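Local coordinates for protein phosphoribosyl-aminoimidazole carboxylase (Aspergillus clavatus, PDB 3K5I) that probably carboxylates 5-aminoimidazole ribonucleotide at the expense of ATP, yielding N5-carboxyaminoimidazole ribonucleotide for purine biosynthesis, at residues C303-S306 with Q307-H311; P319-A322 with Q323-E326. All coordinates share one frame; numbering follows the deposited sequence.

Interaction 1 of 2, residues C303-S306 with Q307-H311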
ATOM      1  N   CYS A 303      -1.549   8.935   6.683  1.00 22.69           N
ATOM      2  CA  CYS A 303      -2.734   8.830   7.519  1.00 17.11           C
ATOM      3  C   CYS A 303      -3.282   7.421   7.486  1.00 22.56           C
ATOM      4  O   CYS A 303      -2.905   6.682   6.587  1.00 16.62           O
ATOM      5  CB  CYS A 303      -3.864   9.652   6.930  1.00 11.97           C
ATOM      6  SG  CYS A 303      -3.524  11.322   6.287  1.00 13.90           S
ATOM      7  N   ALA A 304      -4.190   7.071   8.409  1.00 13.95           N
ATOM      8  CA  ALA A 304      -4.793   5.736   8.432  1.00 24.08           C
ATOM      9  C   ALA A 304      -5.649   5.478   7.228  1.00 37.10           C
ATOM     10  O   ALA A 304      -5.585   4.314   6.848  1.00 26.57           O
ATOM     11  CB  ALA A 304      -5.609   5.369   9.708  1.00 17.78           C
ATOM     12  N   LEU A 305      -6.400   6.470   6.701  1.00 15.38           N
ATOM     13  CA  LEU A 305      -7.288   6.288   5.537  1.00 20.89           C
ATOM     14  C   LEU A 305      -6.729   7.216   4.515  1.00 29.76           C
ATOM     15  O   LEU A 305      -6.714   8.412   4.744  1.00 14.15           O
ATOM     16  CB  LEU A 305      -8.776   6.642   5.766  1.00  6.49           C
ATOM     17  CG  LEU A 305      -9.442   5.600   6.642  1.00 37.58           C
ATOM     18  CD1 LEU A 305     -10.814   6.186   6.903  1.00 13.71           C
ATOM     19  CD2 LEU A 305      -9.439   4.189   5.991  1.00 21.47           C
ATOM     20  N   SER A 306      -6.273   6.676   3.399  1.00 12.66           N
ATOM     21  CA  SER A 306      -5.719   7.568   2.397  1.00  8.65           C
ATOM     22  C   SER A 306      -6.877   8.156   1.634  1.00 16.11           C
ATOM     23  O   SER A 306      -8.023   7.715   1.774  1.00 17.47           O
ATOM     24  CB  SER A 306      -4.918   6.705   1.401  1.00 10.77           C
ATOM     25  OG  SER A 306      -5.867   6.238   0.519  1.00 13.03           O
ATOM     26  N   GLN A 307      -6.548   9.143   0.812  1.00  6.71           N
ATOM     27  CA  GLN A 307      -7.574   9.812   0.024  1.00  7.00           C
ATOM     28  C   GLN A 307      -8.345   8.847  -0.850  1.00 16.87           C
ATOM     29  O   GLN A 307      -9.494   9.081  -1.271  1.00 14.10           O
ATOM     30  CB  GLN A 307      -6.929  10.891  -0.885  1.00 15.51           C
ATOM     31  CG  GLN A 307      -6.119  10.473  -2.158  1.00  6.56           C
ATOM     32  CD  GLN A 307      -5.684  11.723  -2.919  1.00 22.80           C
ATOM     33  OE1 GLN A 307      -6.493  12.643  -3.080  1.00 17.76           O
ATOM     34  NE2 GLN A 307      -4.410  11.794  -3.356  1.00 11.55           N
ATOM     35  N   PHE A 308      -7.582   7.829  -1.222  1.00 12.54           N
ATOM     36  CA  PHE A 308      -8.045   6.797  -2.139  1.00 28.74           C
ATOM     37  C   PHE A 308      -9.008   5.974  -1.368  1.00 39.03           C
ATOM     38  O   PHE A 308     -10.065   5.847  -1.939  1.00 12.07           O
ATOM     39  CB  PHE A 308      -6.943   6.068  -2.955  1.00  4.92           C
ATOM     40  CG  PHE A 308      -5.924   7.042  -3.536  1.00 15.24           C
ATOM     41  CD1 PHE A 308      -4.811   7.409  -2.801  1.00  9.09           C
ATOM     42  CD2 PHE A 308      -6.064   7.585  -4.813  1.00  3.93           C
ATOM     43  CE1 PHE A 308      -3.873   8.330  -3.288  1.00 14.10           C
ATOM     44  CE2 PHE A 308      -5.156   8.497  -5.306  1.00 14.67           C
ATOM     45  CZ  PHE A 308      -4.077   8.898  -4.531  1.00  5.67           C
ATOM     46  N   ASP A 309      -8.687   5.515  -0.143  1.00 11.30           N
ATOM     47  CA  ASP A 309      -9.632   4.744   0.661  1.00  7.40           C
ATOM     48  C   ASP A 309     -10.833   5.667   0.899  1.00 23.12           C
ATOM     49  O   ASP A 309     -12.000   5.299   0.798  1.00 17.16           O
ATOM     50  CB  ASP A 309      -8.955   4.611   2.028  1.00 14.09           C
ATOM     51  CG  ASP A 309      -7.718   3.697   2.006  1.00  8.58           C
ATOM     52  OD1 ASP A 309      -7.759   2.721   1.194  1.00  8.65           O
ATOM     53  OD2 ASP A 309      -6.857   3.883   2.913  1.00 18.90           O
ATOM     54  N   ALA A 310     -10.533   6.905   1.264  1.00 27.27           N
ATOM     55  CA  ALA A 310     -11.614   7.824   1.557  1.00  9.13           C
ATOM     56  C   ALA A 310     -12.642   7.984   0.440  1.00 19.35           C
ATOM     57  O   ALA A 310     -13.870   7.882   0.655  1.00 12.13           O
ATOM     58  CB  ALA A 310     -11.036   9.143   2.027  1.00 22.19           C
ATOM     59  N   HIS A 311     -12.122   8.213  -0.759  1.00 13.10           N
ATOM     60  CA  HIS A 311     -12.997   8.389  -1.916  1.00 15.26           C
ATOM     61  C   HIS A 311     -13.928   7.193  -2.179  1.00 23.78           C
ATOM     62  O   HIS A 311     -15.103   7.358  -2.447  1.00 10.66           O
ATOM     63  CB  HIS A 311     -12.176   8.633  -3.140  1.00 17.52           C
ATOM     64  CG  HIS A 311     -13.022   8.972  -4.309  1.00 18.81           C
ATOM     65  ND1 HIS A 311     -13.493  10.254  -4.513  1.00 23.42           N
ATOM     66  CD2 HIS A 311     -13.550   8.201  -5.294  1.00 22.29           C
ATOM     67  CE1 HIS A 311     -14.273  10.257  -5.584  1.00 17.98           C
ATOM     68  NE2 HIS A 311     -14.307   9.033  -6.091  1.00 15.14           N
TER
HETATM   69  O   HOH W   1      -5.698   2.148   4.930  1.00 19.04           O

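Interaction 2 of 2, residues P319-A322 with Q323-E326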
ATOM      1  N   PRO A 319     -18.458   4.158   6.055  1.00 15.82           N
ATOM      2  CA  PRO A 319     -17.974   4.988   7.150  1.00 15.50           C
ATOM      3  C   PRO A 319     -16.623   5.595   6.978  1.00 20.73           C
ATOM      4  O   PRO A 319     -15.707   5.023   6.421  1.00 11.62           O
ATOM      5  CB  PRO A 319     -17.792   4.003   8.316  1.00  5.20           C
ATOM      6  CG  PRO A 319     -18.729   2.919   8.029  1.00  9.62           C
ATOM      7  CD  PRO A 319     -19.003   2.873   6.532  1.00 27.06           C
ATOM      8  N   ILE A 320     -16.459   6.745   7.573  1.00 14.80           N
ATOM      9  CA  ILE A 320     -15.119   7.282   7.505  1.00 20.28           C
ATOM     10  C   ILE A 320     -14.760   7.945   8.848  1.00  6.98           C
ATOM     11  O   ILE A 320     -14.933   9.172   8.999  1.00 17.90           O
ATOM     12  CB  ILE A 320     -15.031   8.251   6.359  1.00 39.88           C
ATOM     13  CG1 ILE A 320     -15.349   7.483   5.076  1.00 19.36           C
ATOM     14  CG2 ILE A 320     -13.662   8.974   6.374  1.00  7.23           C
ATOM     15  CD1 ILE A 320     -15.462   8.399   3.877  1.00 31.85           C
ATOM     16  N   PRO A 321     -14.240   7.159   9.788  1.00 23.44           N
ATOM     17  CA  PRO A 321     -13.825   7.742  11.081  1.00 34.32           C
ATOM     18  C   PRO A 321     -12.932   8.973  10.812  1.00 13.60           C
ATOM     19  O   PRO A 321     -11.984   8.938  10.062  1.00  8.78           O
ATOM     20  CB  PRO A 321     -13.143   6.581  11.794  1.00 10.19           C
ATOM     21  CG  PRO A 321     -13.696   5.258  11.053  1.00  6.57           C
ATOM     22  CD  PRO A 321     -14.097   5.684   9.666  1.00 15.40           C
ATOM     23  N   ALA A 322     -13.278  10.143  11.336  1.00 17.84           N
ATOM     24  CA  ALA A 322     -12.548  11.378  11.049  1.00  7.01           C
ATOM     25  C   ALA A 322     -11.086  11.290  11.552  1.00 72.92           C
ATOM     26  O   ALA A 322     -10.103  11.842  11.068  1.00 17.20           O
ATOM     27  CB  ALA A 322     -13.265  12.501  11.839  1.00 15.62           C
ATOM     28  N   GLN A 323     -10.924  10.583  12.645  1.00 22.71           N
ATOM     29  CA  GLN A 323      -9.612  10.380  13.245  1.00 23.02           C
ATOM     30  C   GLN A 323      -8.621   9.838  12.194  1.00 16.87           C
ATOM     31  O   GLN A 323      -7.422  10.133  12.256  1.00 32.22           O
ATOM     32  CB  GLN A 323      -9.829   9.241  14.272  1.00 31.52           C
ATOM     33  CG  GLN A 323      -9.116   9.385  15.616  1.00 99.75           C
ATOM     34  CD  GLN A 323      -9.984   9.290  16.879  1.00 99.75           C
ATOM     35  OE1 GLN A 323     -11.003   8.586  16.995  1.00 20.13           O
ATOM     36  NE2 GLN A 323      -9.516   9.997  17.885  1.00 27.24           N
ATOM     37  N   SER A 324      -9.122   9.023  11.263  1.00 10.79           N
ATOM     38  CA  SER A 324      -8.307   8.396  10.224  1.00 18.08           C
ATOM     39  C   SER A 324      -7.698   9.266   9.133  1.00 36.76           C
ATOM     40  O   SER A 324      -6.901   8.783   8.297  1.00 28.35           O
ATOM     41  CB  SER A 324      -9.133   7.292   9.576  1.00  9.99           C
ATOM     42  OG  SER A 324      -9.480   6.258  10.489  1.00 17.10           O
ATOM     43  N   LEU A 325      -8.096  10.536   9.127  1.00 16.26           N
ATOM     44  CA  LEU A 325      -7.637  11.513   8.136  1.00 17.63           C
ATOM     45  C   LEU A 325      -6.678  12.472   8.816  1.00 13.99           C
ATOM     46  O   LEU A 325      -6.284  13.486   8.274  1.00 33.73           O
ATOM     47  CB  LEU A 325      -8.829  12.310   7.634  1.00 26.50           C
ATOM     48  CG  LEU A 325      -9.961  11.278   7.474  1.00 23.23           C
ATOM     49  CD1 LEU A 325     -11.303  11.917   7.126  1.00 39.46           C
ATOM     50  CD2 LEU A 325      -9.610  10.452   6.297  1.00 22.31           C
ATOM     51  N   GLU A 326      -6.292  12.115  10.034  1.00 21.65           N
ATOM     52  CA  GLU A 326      -5.355  12.965  10.783  1.00  7.24           C
ATOM     53  C   GLU A 326      -4.014  12.449  10.296  1.00  8.71           C
ATOM     54  O   GLU A 326      -3.882  11.239  10.068  1.00 14.34           O
ATOM     55  CB  GLU A 326      -5.453  12.609  12.288  1.00 12.09           C
ATOM     56  CG  GLU A 326      -6.299  13.559  13.116  1.00 31.09           C
ATOM     57  CD  GLU A 326      -6.787  13.009  14.462  1.00 30.90           C
ATOM     58  OE1 GLU A 326      -6.054  12.231  15.130  1.00 22.46           O
ATOM     59  OE2 GLU A 326      -7.916  13.384  14.855  1.00 29.21           O
TER

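Interaction 1 of 2, residues C303-S306 with Q307-H311
S306 and D309 bond to each other twice, each side chain taking the other's backbone N-H. The carboxylate of D309 takes the S306 N-H on OD2, with 2.9 Å between S306 N and D309 OD2. This bond is nearly straight, at 165°. It reaches the anti side of OD2, somewhat out of the carboxylate plane. In return, D309 N donates to S306 OG across 3.0 Å. F308 N also points at this hydroxyl oxygen, with F308 N 2.9 Å from S306 OG, but its angle of 127° makes the bond weak. One oxygen therefore serves two N-H groups of the first helical turn. S306 OG sits between its own N and carbonyl carbon (chi1 84°), which turns it over these amides.

This is a capping box. S306 is the N-cap of helix 307-315. The loop 303-306 belongs to the ATP-grasp family region. The first regular helical bond follows directly: A310 N donates to S306 O at 2.7 Å. Q307 N is satisfied by T299 OG1, from the preceding helix 299-302.

OD2 of D309 has a second donor. A water gives one hydrogen bond to it and one to A304 O, bridging the loop to the carboxylate. OD1 of D309 is bonded to S42 OG on helix 34-46, so both carboxylate oxygens are used. The helix N terminus probably helps to stabilise a negative charge here.

Side-chain packing adds to these bonds. L305 CD2 reaches D309 CB at 4.0 Å, and the two side chains cross obliquely. S306 OG also lies at the edge of the F308 ring, near its plane, 3.7 Å from F308 CD1. Over the centre of one ring face sits Q307 CG, 3.2 Å above the plane.

Interaction 2 of 2, residues P319-A322 with Q323-E326
The flat groups that meet here are the peptide carbonyls of P321 and A322, and each is approached over a face. S324 N donates to P321 O from well above the carbonyl plane. L325 N comes to A322 O in much the same way, also well off the plane. Neither donor uses an in-plane lone pair.

This is a short turn of 3-10 helix, in the loop between helix 307-315 and strand 331-337. Each bond links a carbonyl to the amide three residues on. P321 O to S324 N is 3.1 Å, with a bent N-H angle of 144°. A322 O to L325 N is also 3.1 Å, but this bond is straighter, at 168°. A third bond, E326 N to Q323 O, spans 3.2 Å and carries the same spacing one step further.

S324 OG lies beside its own backbone N, anti to the carbonyl carbon (chi1 -63°). From there it passes P321 CB at 3.9 Å. The hydroxyl is bonded to N357 N of the second subunit, so this turn is part of the dimer contact. Around it, P321 packs on L353 and Q323 on P356, both of that other subunit.

L325 is buried and points its CB toward 319-322; its CG lies 3.6 Å from A322 O. The apolar contact is with I320, whose side chain L325 crosses at about a right angle. Both lean on L222 of strand 221-232, and both touch L305. In I320 the CG2 methyl is anti to the backbone N, while CG1 lies beside that N. This methyl branch of I320 does the touching, with its CG2 3.8 Å from L325 CD1.

Helix 299-302 ends and the chain enters interaction 1, where the loop 303-306 turns into the start of helix 307-315. That helix then runs out into the loop that holds interaction 2, which leads on to strand 331-337. The two contacts lie in series. Neither nests in the other and they do not cross. Each closes only a short local turn. The centres of interaction 1 and interaction 2 are about 8 Å apart. They meet through a probable hydrogen bond from L305 N to S324 O, and C303 CB packs on S324 O and E326 O. The two loops at opposite ends of helix 307-315 are thus joined, beside strand 221-232 and next to the second subunit.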